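Local coordinates for protein RRNA methyltransferase (PDB 1O9G) that methylates guanine-2535 of 23S ribosomal RNA at N1 using S-adenosyl-L-methionine, and so confers resistance to the orthosomycin antibiotic avilamycin, at residues A[152-157]-A[198-203]. The protein carries 3 engineered substitutions. Residues are numbered along the deposited sequence; the frame is centred on the assembly and turned at random.
Sequences ADVFDP and RSLASA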
loop_
_atom_site.group_PDB
_atom_site.type_symbol
_atom_site.label_atom_id
_atom_site.label_comp_id
_atom_site.label_asym_id
_atom_site.label_seq_id
_atom_site.Cartn_x
_atom_site.Cartn_y
_atom_site.Cartn_z
ATOM N N ALA A 152 -12.587 3.804 -8.009
ATOM C CA ALA A 152 -12.188 3.811 -9.423
ATOM C C ALA A 152 -11.676 2.448 -9.896
ATOM O O ALA A 152 -10.951 1.754 -9.191
ATOM C CB ALA A 152 -11.148 4.865 -9.667
ATOM N N ASP A 153 -12.070 2.079 -11.109
ATOM C CA ASP A 153 -11.577 0.876 -11.755
ATOM C C ASP A 153 -10.218 1.163 -12.369
ATOM O O ASP A 153 -10.127 1.941 -13.292
ATOM C CB ASP A 153 -12.569 0.431 -12.833
ATOM C CG ASP A 153 -12.170 -0.861 -13.499
ATOM O OD1 ASP A 153 -11.128 -1.448 -13.137
ATOM O OD2 ASP A 153 -12.857 -1.372 -14.399
ATOM N N VAL A 154 -9.169 0.549 -11.829
ATOM C CA VAL A 154 -7.793 0.768 -12.263
ATOM C C VAL A 154 -7.593 0.361 -13.720
ATOM O O VAL A 154 -6.699 0.861 -14.379
ATOM C CB VAL A 154 -6.794 0.015 -11.342
ATOM C CG1 VAL A 154 -6.916 -1.520 -11.489
ATOM C CG2 VAL A 154 -5.379 0.458 -11.623
ATOM N N PHE A 155 -8.428 -0.547 -14.221
ATOM C CA PHE A 155 -8.354 -0.959 -15.619
ATOM C C PHE A 155 -8.970 0.026 -16.620
ATOM O O PHE A 155 -8.867 -0.177 -17.838
ATOM C CB PHE A 155 -9.006 -2.325 -15.787
ATOM C CG PHE A 155 -8.239 -3.428 -15.143
ATOM C CD1 PHE A 155 -7.282 -4.133 -15.861
ATOM C CD2 PHE A 155 -8.451 -3.750 -13.814
ATOM C CE1 PHE A 155 -6.562 -5.159 -15.265
ATOM C CE2 PHE A 155 -7.730 -4.770 -13.212
ATOM C CZ PHE A 155 -6.780 -5.473 -13.941
ATOM N N ASP A 156 -9.609 1.075 -16.112
ATOM C CA ASP A 156 -10.222 2.095 -16.954
ATOM C C ASP A 156 -9.362 3.348 -16.874
ATOM O O ASP A 156 -9.464 4.087 -15.888
ATOM C CB ASP A 156 -11.632 2.424 -16.455
ATOM C CG ASP A 156 -12.321 3.500 -17.292
ATOM O OD1 ASP A 156 -11.740 3.970 -18.305
ATOM O OD2 ASP A 156 -13.470 3.927 -17.027
ATOM N N PRO A 157 -8.536 3.604 -17.890
ATOM C CA PRO A 157 -7.620 4.754 -17.855
ATOM C C PRO A 157 -8.309 6.120 -17.722
ATOM O O PRO A 157 -7.700 7.059 -17.212
ATOM C CB PRO A 157 -6.877 4.660 -19.196
ATOM C CG PRO A 157 -7.671 3.771 -20.044
ATOM C CD PRO A 157 -8.404 2.846 -19.149
ATOM N N ARG A 198 -0.567 -0.838 -18.342
ATOM C CA ARG A 198 -0.788 0.159 -19.380
ATOM C C ARG A 198 -1.748 1.240 -18.919
ATOM O O ARG A 198 -1.546 2.406 -19.204
ATOM C CB ARG A 198 -1.314 -0.477 -20.657
ATOM C CG ARG A 198 -0.276 -1.283 -21.427
ATOM C CD ARG A 198 -0.709 -1.614 -22.831
ATOM N NE ARG A 198 -2.119 -1.986 -22.816
ATOM C CZ ARG A 198 -2.594 -3.225 -22.707
ATOM N NH1 ARG A 198 -1.779 -4.285 -22.658
ATOM N NH2 ARG A 198 -3.915 -3.404 -22.678
ATOM N N SER A 199 -2.793 0.853 -18.206
ATOM C CA SER A 199 -3.735 1.830 -17.694
ATOM C C SER A 199 -3.045 2.811 -16.750
ATOM O O SER A 199 -3.165 4.019 -16.891
ATOM C CB SER A 199 -4.890 1.119 -16.988
ATOM O OG SER A 199 -5.886 2.033 -16.622
ATOM N N LEU A 200 -2.312 2.277 -15.790
ATOM C CA LEU A 200 -1.599 3.102 -14.828
ATOM C C LEU A 200 -0.607 4.024 -15.524
ATOM O O LEU A 200 -0.528 5.193 -15.191
ATOM C CB LEU A 200 -0.880 2.231 -13.799
ATOM C CG LEU A 200 -1.787 1.509 -12.802
ATOM C CD1 LEU A 200 -0.997 0.528 -11.947
ATOM C CD2 LEU A 200 -2.531 2.514 -11.957
ATOM N N ALA A 201 0.179 3.495 -16.455
ATOM C CA ALA A 201 1.248 4.279 -17.060
ATOM C C ALA A 201 0.678 5.458 -17.847
ATOM O O ALA A 201 1.336 6.483 -17.979
ATOM C CB ALA A 201 2.133 3.399 -17.937
ATOM N N SER A 202 -0.545 5.321 -18.353
ATOM C CA SER A 202 -1.190 6.420 -19.076
ATOM C C SER A 202 -1.446 7.633 -18.180
ATOM O O SER A 202 -1.542 8.750 -18.668
ATOM C CB SER A 202 -2.501 5.964 -19.735
ATOM O OG SER A 202 -3.564 5.772 -18.804
ATOM N N ALA A 203 -1.552 7.399 -16.883
ATOM C CA ALA A 203 -1.892 8.451 -15.918
ATOM C C ALA A 203 -0.703 8.986 -15.099
ATOM O O ALA A 203 -0.848 9.984 -14.410
ATOM C CB ALA A 203 -2.959 7.948 -14.985
HETATM O O HOH W 1 -5.187 7.820 -18.035
#
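A loop-to-helix contact, polar at its middle and apolar on its inner side, joins the turn that follows strand 147-151 to residues 198-203 of helix 190-203 through Val154, Pro157, Ser199, Leu200 and Ser202. Its central bond runs from Ser199 OG to the carbonyl oxygen of Val154, 2.7 Å away. The hydroxyl stands anti to its own backbone N (chi1 -173°), which places OG beside its own carbonyl carbon, where it meets the carbonyl of Val154. The C=O...donor angle there is 150°, with the donor tilted 22° from the carbonyl plane. Pro157 N lies 3.3 Å from Ser199 OG but has no hydrogen to offer, so that approach is mere packing.

On the buried side Val154 CG2 touches Leu200 CD2 at 3.5 Å, the two branched chains crossing at a slant; Val154 also rests on Leu196, one helical turn earlier, and on Pro58 and Cys59. The fold is the Rossmann-like one of class I methyltransferases: strand 147-151 is an outermost strand of the sheet, and helix 190-203 leads into strand 209-214. The loop is shaped by a type I beta turn from Asp153 to Asp156, closed by the backbone hydrogen bond from Asp156 N to Asp153 O. An Asx turn overlaps it, with Phe155 N donating to Asp153 OD1 from above the carboxylate plane.

At the more exposed end Pro157 CB lies 3.5 Å from Ser202 OG. That hydroxyl turns back on its helix, its OG lying between the backbone N and the carbonyl carbon, and donates to Ser199 O at 2.6 Å. A water donates to both Ser202 OG, at 2.7 Å, and Pro157 O, adding a bridge between loop and helix; Leu160 of helix 160-164 packs against Ser199 and Ala203.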